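Side-chain contacts in MlnE (Bacillus amyloliquefaciens subsp. plantarum, PDB 5D2E), which is the N-terminal B-type ketoreductase part of a macrolactin assembly-line synthase, binds NADP and probably uses its reduced form to reduce the beta-keto group of carrier-bound polyketide intermediates: residues C241-C244 against H249-K252; S193-V198 against C207-L212. All blocks are in the same frame, centred on the assembly; numbering follows the deposited sequence.

Contact 1: residues C241-C244 against H249-K252; sequences CFTC and HYYK
The beta hairpin of strands 242-245 and 249-257 is joined here by Cys-244 and Tyr-251, an antiparallel hydrogen-bonded pair whose side chains lie on the same face. Cys-244 N gives its hydrogen to Tyr-251 O at 2.9 Å in a nearly straight bond, 172° at the hydrogen, and Tyr-251 N returns one to Cys-244 O at 2.8 Å. That carbonyl oxygen takes a second, softer contact from Tyr-250 CA at 3.2 Å, a CA-H...O approach, and it also sits above the centre of the Tyr-251 ring.

With its sulfur anti to the backbone N (chi1 176°), Cys-244 runs alongside the Tyr-251 ring: SG lies 3.5 Å from CE2 of Tyr-251 and approaches the ring obliquely, a sulfur-aromatic contact. The hydroxyl of Tyr-251 is hydrogen-bonded to Glu-246, in the turn of the same hairpin, and so ties the ring to the bend between the two strands. Strand 242-245 also runs parallel to strand 205-214, so the hairpin extends the sheet of the structural subdomain of modular-synthase ketoreductases, a Rossmann-like half that precedes the one holding NADP; strand 35-46 pairs with the other arm.

On the opposite face Thr-243 meets Tyr-250 and Lys-252. Its CG2, anti to the backbone N, reaches CD2 of Tyr-250 at 3.7 Å, slanting against the ring, which also stacks on His-45 and meets Phe-231. The Lys-252 chain runs obliquely across the hydroxyl branch of the threonine, kinked at its last torsion (chi4 61°), which brings NZ to 3.2 Å from Thr-243 OG1. Farther back along the first strand, CG of Lys-252 rests 3.9 Å from Phe-242 O.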
ATOM      1  N   CYS A 241      -6.344 -11.594   6.171  1.00 43.44           N
ATOM      2  CA  CYS A 241      -6.776 -10.243   6.631  1.00 50.84           C
ATOM      3  C   CYS A 241      -8.078  -9.712   5.992  1.00 44.83           C
ATOM      4  O   CYS A 241      -8.916  -9.216   6.691  1.00 41.41           O
ATOM      5  CB  CYS A 241      -5.661  -9.169   6.452  1.00 54.19           C
ATOM      6  SG  CYS A 241      -5.986  -7.554   7.262  1.00 52.58           S
ATOM      7  N   PHE A 242      -8.213  -9.795   4.665  1.00 38.86           N
ATOM      8  CA  PHE A 242      -9.047  -8.893   3.957  1.00 34.35           C
ATOM      9  C   PHE A 242     -10.148  -9.619   3.209  1.00 32.63           C
ATOM     10  O   PHE A 242      -9.923 -10.659   2.602  1.00 31.15           O
ATOM     11  CB  PHE A 242      -8.177  -7.999   3.006  1.00 33.41           C
ATOM     12  CG  PHE A 242      -8.967  -7.155   2.077  1.00 32.70           C
ATOM     13  CD1 PHE A 242      -9.616  -6.013   2.532  1.00 35.45           C
ATOM     14  CD2 PHE A 242      -9.133  -7.518   0.736  1.00 37.70           C
ATOM     15  CE1 PHE A 242     -10.421  -5.268   1.672  1.00 32.56           C
ATOM     16  CE2 PHE A 242      -9.899  -6.737  -0.127  1.00 36.02           C
ATOM     17  CZ  PHE A 242     -10.548  -5.625   0.351  1.00 35.76           C
ATOM     18  N   THR A 243     -11.346  -9.024   3.214  1.00 30.30           N
ATOM     19  CA  THR A 243     -12.457  -9.500   2.382  1.00 27.91           C
ATOM     20  C   THR A 243     -13.143  -8.310   1.752  1.00 27.64           C
ATOM     21  O   THR A 243     -13.365  -7.282   2.426  1.00 27.54           O
ATOM     22  CB  THR A 243     -13.449 -10.291   3.225  1.00 29.48           C
ATOM     23  OG1 THR A 243     -12.774 -11.304   3.946  1.00 29.98           O
ATOM     24  CG2 THR A 243     -14.515 -10.942   2.413  1.00 29.11           C
ATOM     25  N   CYS A 244     -13.547  -8.439   0.484  1.00 25.37           N
ATOM     26  CA  CYS A 244     -14.392  -7.424  -0.113  1.00 25.74           C
ATOM     27  C   CYS A 244     -15.800  -7.991  -0.198  1.00 27.55           C
ATOM     28  O   CYS A 244     -16.009  -9.067  -0.805  1.00 26.25           O
ATOM     29  CB  CYS A 244     -13.891  -7.048  -1.478  1.00 27.97           C
ATOM     30  SG  CYS A 244     -14.996  -5.855  -2.322  1.00 33.36           S
ATOM     31  N   HIS A 249     -22.476 -11.262  -2.427  1.00 29.05           N
ATOM     32  CA  HIS A 249     -21.260 -12.008  -2.763  1.00 28.07           C
ATOM     33  C   HIS A 249     -20.073 -11.380  -2.031  1.00 28.24           C
ATOM     34  O   HIS A 249     -20.094 -10.213  -1.730  1.00 30.67           O
ATOM     35  CB  HIS A 249     -20.973 -11.929  -4.241  1.00 28.59           C
ATOM     36  CG  HIS A 249     -22.019 -12.569  -5.100  1.00 30.95           C
ATOM     37  ND1 HIS A 249     -23.085 -11.864  -5.626  1.00 34.48           N
ATOM     38  CD2 HIS A 249     -22.194 -13.862  -5.467  1.00 32.82           C
ATOM     39  CE1 HIS A 249     -23.846 -12.703  -6.319  1.00 33.47           C
ATOM     40  NE2 HIS A 249     -23.316 -13.912  -6.242  1.00 33.13           N
ATOM     41  N   TYR A 250     -19.045 -12.176  -1.762  1.00 29.39           N
ATOM     42  CA  TYR A 250     -17.829 -11.650  -1.241  1.00 27.58           C
ATOM     43  C   TYR A 250     -16.637 -12.327  -1.901  1.00 27.39           C
ATOM     44  O   TYR A 250     -16.741 -13.432  -2.470  1.00 28.07           O
ATOM     45  CB  TYR A 250     -17.773 -11.740   0.278  1.00 28.21           C
ATOM     46  CG  TYR A 250     -17.711 -13.143   0.876  1.00 26.60           C
ATOM     47  CD1 TYR A 250     -18.874 -13.841   1.165  1.00 29.41           C
ATOM     48  CD2 TYR A 250     -16.490 -13.764   1.097  1.00 30.32           C
ATOM     49  CE1 TYR A 250     -18.813 -15.115   1.703  1.00 32.82           C
ATOM     50  CE2 TYR A 250     -16.412 -15.045   1.614  1.00 35.60           C
ATOM     51  CZ  TYR A 250     -17.596 -15.702   1.922  1.00 34.78           C
ATOM     52  OH  TYR A 250     -17.538 -16.956   2.448  1.00 41.12           O
ATOM     53  N   TYR A 251     -15.503 -11.660  -1.824  1.00 27.93           N
ATOM     54  CA  TYR A 251     -14.303 -12.216  -2.417  1.00 27.20           C
ATOM     55  C   TYR A 251     -13.034 -11.915  -1.620  1.00 30.18           C
ATOM     56  O   TYR A 251     -12.910 -10.870  -0.928  1.00 27.95           O
ATOM     57  CB  TYR A 251     -14.204 -11.884  -3.921  1.00 31.50           C
ATOM     58  CG  TYR A 251     -14.818 -10.604  -4.354  1.00 32.91           C
ATOM     59  CD1 TYR A 251     -16.177 -10.479  -4.612  1.00 33.25           C
ATOM     60  CD2 TYR A 251     -14.014  -9.467  -4.523  1.00 43.96           C
ATOM     61  CE1 TYR A 251     -16.752  -9.242  -4.962  1.00 35.54           C
ATOM     62  CE2 TYR A 251     -14.563  -8.191  -4.895  1.00 41.81           C
ATOM     63  CZ  TYR A 251     -15.936  -8.075  -5.108  1.00 38.19           C
ATOM     64  OH  TYR A 251     -16.391  -6.796  -5.462  1.00 38.05           O
ATOM     65  N   LYS A 252     -12.133 -12.892  -1.679  1.00 31.93           N
ATOM     66  CA  LYS A 252     -10.871 -12.841  -1.039  1.00 34.04           C
ATOM     67  C   LYS A 252      -9.763 -13.056  -2.067  1.00 33.98           C
ATOM     68  O   LYS A 252      -9.995 -13.623  -3.126  1.00 30.63           O
ATOM     69  CB  LYS A 252     -10.805 -13.990  -0.049  1.00 40.35           C
ATOM     70  CG  LYS A 252     -11.641 -13.812   1.199  1.00 45.03           C
ATOM     71  CD  LYS A 252     -11.107 -14.768   2.254  1.00 52.88           C
ATOM     72  CE  LYS A 252     -11.556 -14.390   3.637  1.00 61.83           C
ATOM     73  NZ  LYS A 252     -13.041 -14.456   3.649  1.00 69.28           N
TER

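Contact 2: residues S193-V198 against C207-L212; sequences SFLKTV and CKAAEL
Helix 186-201 packs on strand 205-214, the strand that follows it in a beta-alpha-beta unit, and Leu-195 meets Cys-207 where the two come closest. The segments' axes are 8.0 Å apart at the nearest point, and they meet by van der Waals packing, without hydrogen bonds between them. Leu-195 CB lies 3.8 Å from Cys-207 CB. Beyond that meeting point the leucine branch leans along the strand: CD1 comes 4.0 Å from Ala-209 CB and 3.9 Å from the carbonyl O of Lys-208, so the one leucine covers both helix-facing residues, Cys-207 with its CB and Ala-209 with CD1.

One turn further along, Val-198 takes up the other end of the cysteine. Its CG1, anti to the backbone N (chi1 166°), touches Cys-207 SG at 4.0 Å, and the same sulfur lies 3.9 Å from the carbonyl O of Leu-195. The thiol rests on one helical turn, touching a methyl and a backbone oxygen that both lie on its helix side. Phe-159 of helix 141-164 packs on both Leu-195 and Val-198 and continues this buried layer. Lys-208 points away from the helix and bonds Glu-232 O through NZ. A helix lying nearly antiparallel to the strand that follows it is characteristic of the beta-alpha-beta crossover, here strand 171-180, helix 186-201 and strand 205-214, of a Rossmann-like fold.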
ATOM      1  N   SER A 193      -2.502  -3.542   4.816  1.00 27.03           N
ATOM      2  CA  SER A 193      -1.026  -3.701   4.931  1.00 26.39           C
ATOM      3  C   SER A 193      -0.570  -3.224   6.308  1.00 27.30           C
ATOM      4  O   SER A 193       0.200  -3.871   6.935  1.00 28.22           O
ATOM      5  CB  SER A 193      -0.351  -2.848   3.889  1.00 27.47           C
ATOM      6  OG  SER A 193      -0.736  -3.200   2.591  1.00 29.39           O
ATOM      7  N   PHE A 194      -1.153  -2.130   6.822  1.00 27.79           N
ATOM      8  CA  PHE A 194      -0.892  -1.653   8.191  1.00 27.16           C
ATOM      9  C   PHE A 194      -1.350  -2.699   9.215  1.00 28.07           C
ATOM     10  O   PHE A 194      -0.607  -3.043  10.135  1.00 26.09           O
ATOM     11  CB  PHE A 194      -1.628  -0.303   8.369  1.00 27.57           C
ATOM     12  CG  PHE A 194      -1.482   0.321   9.691  1.00 28.14           C
ATOM     13  CD1 PHE A 194      -0.371   1.125   9.964  1.00 29.82           C
ATOM     14  CD2 PHE A 194      -2.453   0.147  10.656  1.00 30.12           C
ATOM     15  CE1 PHE A 194      -0.205   1.685  11.208  1.00 31.85           C
ATOM     16  CE2 PHE A 194      -2.310   0.715  11.903  1.00 30.88           C
ATOM     17  CZ  PHE A 194      -1.171   1.482  12.166  1.00 30.58           C
ATOM     18  N   LEU A 195      -2.577  -3.181   9.093  1.00 25.91           N
ATOM     19  CA  LEU A 195      -3.120  -4.113  10.086  1.00 26.60           C
ATOM     20  C   LEU A 195      -2.354  -5.425  10.155  1.00 27.94           C
ATOM     21  O   LEU A 195      -2.183  -6.024  11.246  1.00 28.72           O
ATOM     22  CB  LEU A 195      -4.603  -4.429   9.786  1.00 27.12           C
ATOM     23  CG  LEU A 195      -5.562  -3.231   9.856  1.00 27.08           C
ATOM     24  CD1 LEU A 195      -6.926  -3.563   9.301  1.00 28.94           C
ATOM     25  CD2 LEU A 195      -5.679  -2.773  11.305  1.00 27.36           C
ATOM     26  N   LYS A 196      -1.930  -5.919   9.018  1.00 27.99           N
ATOM     27  CA  LYS A 196      -1.140  -7.159   8.988  1.00 30.51           C
ATOM     28  C   LYS A 196       0.124  -6.934   9.785  1.00 27.99           C
ATOM     29  O   LYS A 196       0.585  -7.824  10.467  1.00 28.61           O
ATOM     30  CB  LYS A 196      -0.701  -7.508   7.571  1.00 31.79           C
ATOM     31  CG  LYS A 196      -1.761  -8.165   6.741  1.00 37.11           C
ATOM     32  CD  LYS A 196      -1.132  -8.434   5.371  1.00 38.56           C
ATOM     33  CE  LYS A 196      -1.843  -9.547   4.675  1.00 42.11           C
ATOM     34  NZ  LYS A 196      -1.631  -9.275   3.239  1.00 44.59           N
ATOM     35  N   THR A 197       0.681  -5.735   9.710  1.00 26.90           N
ATOM     36  CA  THR A 197       1.935  -5.516  10.489  1.00 30.75           C
ATOM     37  C   THR A 197       1.668  -5.265  11.974  1.00 31.41           C
ATOM     38  O   THR A 197       2.410  -5.752  12.808  1.00 31.61           O
ATOM     39  CB  THR A 197       3.071  -4.715   9.773  1.00 36.39           C
ATOM     40  OG1 THR A 197       4.013  -3.991  10.680  1.00 37.70           O
ATOM     41  CG2 THR A 197       2.656  -4.025   8.567  1.00 27.31           C
ATOM     42  N   VAL A 198       0.550  -4.607  12.315  1.00 30.18           N
ATOM     43  CA  VAL A 198       0.139  -4.538  13.752  1.00 30.44           C
ATOM     44  C   VAL A 198       0.059  -5.956  14.322  1.00 29.86           C
ATOM     45  O   VAL A 198       0.549  -6.244  15.441  1.00 31.75           O
ATOM     46  CB  VAL A 198      -1.213  -3.818  13.906  1.00 35.18           C
ATOM     47  CG1 VAL A 198      -1.825  -4.033  15.280  1.00 35.29           C
ATOM     48  CG2 VAL A 198      -1.039  -2.351  13.561  1.00 37.50           C
ATOM     49  N   CYS A 207      -6.437  -8.936  13.493  1.00 26.68           N
ATOM     50  CA  CYS A 207      -6.873  -7.773  12.749  1.00 29.14           C
ATOM     51  C   CYS A 207      -7.482  -8.180  11.430  1.00 34.30           C
ATOM     52  O   CYS A 207      -6.880  -8.925  10.652  1.00 31.92           O
ATOM     53  CB  CYS A 207      -5.717  -6.837  12.501  1.00 29.17           C
ATOM     54  SG  CYS A 207      -4.971  -6.077  13.931  1.00 30.84           S
ATOM     55  N   LYS A 208      -8.681  -7.693  11.160  1.00 32.45           N
ATOM     56  CA  LYS A 208      -9.372  -7.996   9.908  1.00 31.39           C
ATOM     57  C   LYS A 208      -9.808  -6.746   9.234  1.00 28.90           C
ATOM     58  O   LYS A 208     -10.079  -5.759   9.911  1.00 26.79           O
ATOM     59  CB  LYS A 208     -10.573  -8.880  10.198  1.00 38.02           C
ATOM     60  CG  LYS A 208     -10.145 -10.109  10.978  1.00 44.44           C
ATOM     61  CD  LYS A 208     -11.099 -11.292  10.947  1.00 57.09           C
ATOM     62  CE  LYS A 208     -12.116 -11.282  12.073  1.00 59.03           C
ATOM     63  NZ  LYS A 208     -12.977 -12.496  11.953  1.00 71.03           N
ATOM     64  N   ALA A 209      -9.925  -6.783   7.893  1.00 27.39           N
ATOM     65  CA  ALA A 209     -10.326  -5.606   7.109  1.00 26.27           C
ATOM     66  C   ALA A 209     -11.429  -6.003   6.141  1.00 28.99           C
ATOM     67  O   ALA A 209     -11.406  -7.108   5.609  1.00 29.30           O
ATOM     68  CB  ALA A 209      -9.167  -4.996   6.361  1.00 30.94           C
ATOM     69  N   ALA A 210     -12.449  -5.167   5.993  1.00 28.53           N
ATOM     70  CA  ALA A 210     -13.592  -5.540   5.153  1.00 25.91           C
ATOM     71  C   ALA A 210     -14.066  -4.278   4.376  1.00 26.90           C
ATOM     72  O   ALA A 210     -14.296  -3.229   4.965  1.00 26.95           O
ATOM     73  CB  ALA A 210     -14.703  -6.144   5.955  1.00 29.59           C
ATOM     74  N   GLU A 211     -14.140  -4.420   3.057  1.00 25.03           N
ATOM     75  CA  GLU A 211     -14.645  -3.425   2.177  1.00 24.27           C
ATOM     76  C   GLU A 211     -16.149  -3.688   2.029  1.00 26.48           C
ATOM     77  O   GLU A 211     -16.621  -4.859   1.864  1.00 24.77           O
ATOM     78  CB  GLU A 211     -13.964  -3.521   0.806  1.00 24.95           C
ATOM     79  CG  GLU A 211     -14.531  -2.564  -0.219  1.00 26.99           C
ATOM     80  CD  GLU A 211     -13.789  -2.573  -1.557  1.00 29.80           C
ATOM     81  OE1 GLU A 211     -12.610  -2.759  -1.510  1.00 33.27           O
ATOM     82  OE2 GLU A 211     -14.353  -2.308  -2.616  1.00 30.51           O
ATOM     83  N   LEU A 212     -16.897  -2.637   2.216  1.00 23.61           N
ATOM     84  CA  LEU A 212     -18.357  -2.701   2.078  1.00 28.95           C
ATOM     85  C   LEU A 212     -18.710  -2.020   0.757  1.00 25.52           C
ATOM     86  O   LEU A 212     -18.869  -0.782   0.695  1.00 26.66           O
ATOM     87  CB  LEU A 212     -19.056  -2.041   3.280  1.00 25.90           C
ATOM     88  CG  LEU A 212     -18.618  -2.529   4.667  1.00 28.58           C
ATOM     89  CD1 LEU A 212     -19.116  -1.612   5.755  1.00 31.49           C
ATOM     90  CD2 LEU A 212     -19.069  -3.942   4.911  1.00 30.39           C
TER

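Along the chain the two contacts come in series. Contact 2 closes first, folding helix 186-201 back on strand 205-214 across a three-residue turn, 202-204. The chain then passes through helix 222-233 and an unmodelled gap before contact 1 closes the tight hairpin 242-257. They neither nest nor cross, yet their strands 205-214 and 242-245 lie side by side, and the contact centres are about 12 Å apart: Cys-241 O lies 2.9 Å from Ala-209 N and Thr-243 O 3.0 Å from Glu-211 N, both probable hydrogen bonds. Together they tie the helical layer, through strand 205-214, to the hairpin, whose second arm pairs with strand 35-46.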